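Cytoplasmic protein (Cryptococcus neoformans var. grubii serotype A, PDB 7LPO) probably hydrolyses steryl beta-glucosides, releasing the sterol from its glucose, as a sterylglucosidase of glycosyl hydrolase family 5. Local coordinates at residues 92-97 with 664-669. Residues are numbered along the deposited sequence; the frame is centred on the assembly and turned at random.
Sequences KAWGYN and AFCRPY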
ATOM      1  N   LYS A  92      -2.918 -14.779 -13.297  1.00 18.56           N
ATOM      2  CA  LYS A  92      -1.824 -15.239 -14.150  1.00 21.87           C
ATOM      3  C   LYS A  92      -2.144 -15.023 -15.625  1.00 19.14           C
ATOM      4  O   LYS A  92      -1.274 -14.611 -16.403  1.00 19.11           O
ATOM      5  CB  LYS A  92      -1.526 -16.715 -13.880  1.00 26.95           C
ATOM      6  CG  LYS A  92      -0.090 -17.116 -14.211  1.00 30.53           C
ATOM      7  CD  LYS A  92       0.860 -16.633 -13.120  1.00 36.27           C
ATOM      8  CE  LYS A  92       2.310 -16.974 -13.428  1.00 40.53           C
ATOM      9  NZ  LYS A  92       3.090 -15.773 -13.846  1.00 43.15           N
ATOM     10  N   ALA A  93      -3.390 -15.288 -16.027  1.00 17.13           N
ATOM     11  CA  ALA A  93      -3.796 -15.096 -17.416  1.00 18.02           C
ATOM     12  C   ALA A  93      -3.727 -13.632 -17.838  1.00 16.35           C
ATOM     13  O   ALA A  93      -3.599 -13.348 -19.034  1.00 15.92           O
ATOM     14  CB  ALA A  93      -5.215 -15.639 -17.625  1.00 19.32           C
ATOM     15  N   TRP A  94      -3.824 -12.704 -16.885  1.00 17.58           N
ATOM     16  CA  TRP A  94      -3.662 -11.283 -17.148  1.00 14.16           C
ATOM     17  C   TRP A  94      -2.202 -10.879 -17.248  1.00 17.01           C
ATOM     18  O   TRP A  94      -1.915  -9.687 -17.414  1.00 17.84           O
ATOM     19  CB  TRP A  94      -4.339 -10.455 -16.054  1.00 14.79           C
ATOM     20  CG  TRP A  94      -5.837 -10.370 -16.150  1.00 14.20           C
ATOM     21  CD1 TRP A  94      -6.606 -10.554 -17.268  1.00 15.02           C
ATOM     22  CD2 TRP A  94      -6.742 -10.057 -15.087  1.00 14.21           C
ATOM     23  NE1 TRP A  94      -7.941 -10.376 -16.958  1.00 16.03           N
ATOM     24  CE2 TRP A  94      -8.046 -10.080 -15.625  1.00 15.65           C
ATOM     25  CE3 TRP A  94      -6.579  -9.754 -13.731  1.00 16.92           C
ATOM     26  CZ2 TRP A  94      -9.172  -9.821 -14.853  1.00 15.65           C
ATOM     27  CZ3 TRP A  94      -7.713  -9.505 -12.959  1.00 14.73           C
ATOM     28  CH2 TRP A  94      -8.985  -9.534 -13.526  1.00 15.63           C
ATOM     29  N   GLY A  95      -1.282 -11.839 -17.162  1.00 14.21           N
ATOM     30  CA  GLY A  95       0.132 -11.576 -17.314  1.00 13.95           C
ATOM     31  C   GLY A  95       0.874 -11.276 -16.030  1.00 13.93           C
ATOM     32  O   GLY A  95       2.087 -11.051 -16.074  1.00 15.10           O
ATOM     33  N   TYR A  96       0.198 -11.281 -14.888  1.00 15.93           N
ATOM     34  CA  TYR A  96       0.845 -10.920 -13.634  1.00 17.62           C
ATOM     35  C   TYR A  96       1.738 -12.045 -13.130  1.00 19.28           C
ATOM     36  O   TYR A  96       1.422 -13.227 -13.282  1.00 21.50           O
ATOM     37  CB  TYR A  96      -0.207 -10.567 -12.592  1.00 18.92           C
ATOM     38  CG  TYR A  96      -1.021  -9.349 -12.977  1.00 18.63           C
ATOM     39  CD1 TYR A  96      -0.444  -8.302 -13.686  1.00 19.01           C
ATOM     40  CD2 TYR A  96      -2.357  -9.240 -12.628  1.00 16.14           C
ATOM     41  CE1 TYR A  96      -1.173  -7.194 -14.043  1.00 20.05           C
ATOM     42  CE2 TYR A  96      -3.094  -8.126 -12.982  1.00 17.54           C
ATOM     43  CZ  TYR A  96      -2.499  -7.112 -13.692  1.00 19.43           C
ATOM     44  OH  TYR A  96      -3.231  -6.008 -14.054  1.00 23.37           O
ATOM     45  N   ASN A  97       2.884 -11.665 -12.559  1.00 18.53           N
ATOM     46  CA  ASN A  97       3.806 -12.613 -11.945  1.00 19.69           C
ATOM     47  C   ASN A  97       4.175 -12.211 -10.521  1.00 18.27           C
ATOM     48  O   ASN A  97       5.134 -12.758  -9.960  1.00 16.99           O
ATOM     49  CB  ASN A  97       5.077 -12.750 -12.789  1.00 24.14           C
ATOM     50  CG  ASN A  97       5.736 -11.405 -13.074  1.00 29.38           C
ATOM     51  OD1 ASN A  97       5.324 -10.373 -12.541  1.00 31.68           O
ATOM     52  ND2 ASN A  97       6.766 -11.412 -13.916  1.00 30.95           N
ATOM     53  N   ALA A 664      -7.235  -1.472 -19.624  1.00 15.44           N
ATOM     54  CA  ALA A 664      -6.208  -0.569 -19.119  1.00 14.84           C
ATOM     55  C   ALA A 664      -5.210  -1.254 -18.196  1.00 14.14           C
ATOM     56  O   ALA A 664      -4.026  -0.898 -18.216  1.00 14.12           O
ATOM     57  CB  ALA A 664      -6.854   0.611 -18.387  1.00 15.12           C
ATOM     58  N   PHE A 665      -5.636  -2.232 -17.390  1.00 16.63           N
ATOM     59  CA  PHE A 665      -4.694  -2.843 -16.458  1.00 19.18           C
ATOM     60  C   PHE A 665      -4.057  -4.124 -16.979  1.00 18.92           C
ATOM     61  O   PHE A 665      -3.032  -4.539 -16.434  1.00 19.18           O
ATOM     62  CB  PHE A 665      -5.344  -3.091 -15.082  1.00 16.16           C
ATOM     63  CG  PHE A 665      -6.469  -4.099 -15.052  1.00 14.20           C
ATOM     64  CD1 PHE A 665      -6.226  -5.456 -15.183  1.00 14.18           C
ATOM     65  CD2 PHE A 665      -7.764  -3.683 -14.792  1.00 14.35           C
ATOM     66  CE1 PHE A 665      -7.263  -6.374 -15.102  1.00 14.43           C
ATOM     67  CE2 PHE A 665      -8.806  -4.596 -14.697  1.00 16.44           C
ATOM     68  CZ  PHE A 665      -8.556  -5.944 -14.851  1.00 16.42           C
ATOM     69  N   CYS A 666      -4.600  -4.737 -18.025  1.00 18.13           N
ATOM     70  CA  CYS A 666      -3.997  -5.913 -18.650  1.00 16.03           C
ATOM     71  C   CYS A 666      -3.280  -5.448 -19.912  1.00 14.06           C
ATOM     72  O   CYS A 666      -3.929  -5.070 -20.894  1.00 15.79           O
ATOM     73  CB  CYS A 666      -5.056  -6.966 -18.973  1.00 16.41           C
ATOM     74  SG  CYS A 666      -4.367  -8.483 -19.669  1.00 18.74           S
ATOM     75  N   ARG A 667      -1.947  -5.473 -19.882  1.00 15.32           N
ATOM     76  CA  ARG A 667      -1.132  -4.760 -20.857  1.00 15.54           C
ATOM     77  C   ARG A 667       0.081  -5.583 -21.261  1.00 15.44           C
ATOM     78  O   ARG A 667       0.580  -6.388 -20.468  1.00 16.52           O
ATOM     79  CB  ARG A 667      -0.621  -3.420 -20.303  1.00 20.57           C
ATOM     80  CG  ARG A 667      -1.622  -2.624 -19.473  1.00 24.02           C
ATOM     81  CD  ARG A 667      -0.901  -1.666 -18.520  1.00 23.05           C
ATOM     82  NE  ARG A 667      -0.142  -0.637 -19.224  1.00 21.33           N
ATOM     83  CZ  ARG A 667      -0.682   0.436 -19.807  1.00 20.08           C
ATOM     84  NH1 ARG A 667      -1.997   0.638 -19.780  1.00 19.01           N
ATOM     85  NH2 ARG A 667       0.100   1.315 -20.423  1.00 19.33           N
ATOM     86  N   PRO A 668       0.581  -5.391 -22.482  1.00 15.91           N
ATOM     87  CA  PRO A 668       1.848  -6.033 -22.864  1.00 17.94           C
ATOM     88  C   PRO A 668       3.022  -5.424 -22.115  1.00 20.04           C
ATOM     89  O   PRO A 668       3.065  -4.217 -21.868  1.00 21.31           O
ATOM     90  CB  PRO A 668       1.949  -5.749 -24.366  1.00 17.04           C
ATOM     91  CG  PRO A 668       1.199  -4.435 -24.525  1.00 16.40           C
ATOM     92  CD  PRO A 668       0.046  -4.532 -23.559  1.00 16.07           C
ATOM     93  N   TYR A 669       3.984  -6.267 -21.763  1.00 18.56           N
ATOM     94  CA  TYR A 669       5.198  -5.795 -21.111  1.00 17.51           C
ATOM     95  C   TYR A 669       6.242  -6.904 -21.154  1.00 19.25           C
ATOM     96  O   TYR A 669       5.894  -8.082 -21.295  1.00 19.38           O
ATOM     97  CB  TYR A 669       4.927  -5.365 -19.660  1.00 14.34           C
ATOM     98  CG  TYR A 669       4.749  -6.488 -18.684  1.00 14.29           C
ATOM     99  CD1 TYR A 669       3.547  -7.169 -18.594  1.00 14.29           C
ATOM    100  CD2 TYR A 669       5.778  -6.848 -17.824  1.00 14.27           C
ATOM    101  CE1 TYR A 669       3.380  -8.204 -17.687  1.00 15.45           C
ATOM    102  CE2 TYR A 669       5.624  -7.864 -16.908  1.00 14.26           C
ATOM    103  CZ  TYR A 669       4.423  -8.542 -16.845  1.00 15.80           C
ATOM    104  OH  TYR A 669       4.274  -9.556 -15.937  1.00 18.47           O
TER
HETATM  105  O   HOH W   1      -0.414  -7.264 -17.786  1.00 19.46           O
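Phe665 points the edge of its ring at one face of the Trp94 indole in a T-shaped stack, the planes 74° apart and CE1 of Phe665 3.7 Å from CE3 of Trp94. The pair lies where the TIM-barrel family 5 hydrolase fold meets its C-terminal region: Trp94 follows helix 83-93, which closes at Gly95 in a Schellman motif, and Phe665 ends helix 662-665, just before the chain runs into strand 669-673. A hydrogen bond from NE1 of Trp94 to the carbonyl of Ile655 helps fix the indole. Cys666 adds an oblique sulfur-aromatic contact: with SG anti to the backbone N (chi1 -177°), the sulfur lies 3.9 Å from CD1 of Trp94. Tyr96 reaches across with its hydroxyl, donating to the carbonyl O of Phe665 at 2.8 Å from well above the carbonyl plane, while the same OH sits 3.2 Å from CD1 of the Phe665 ring. A single water bridges the backbones, donating a hydrogen bond to O of Trp94 and accepting one from N of Arg667. Asn97 is turned to strand 35-43, where its OD1 takes the backbone N-H of Arg39. At the far end the Tyr669 hydroxyl donates to O of Gly95 at 2.7 Å, the acceptor lying in the plane of the phenol ring at its edge, the C=O...O angle 156° and the hydroxyl tilted somewhat from the Gly95 carbonyl plane.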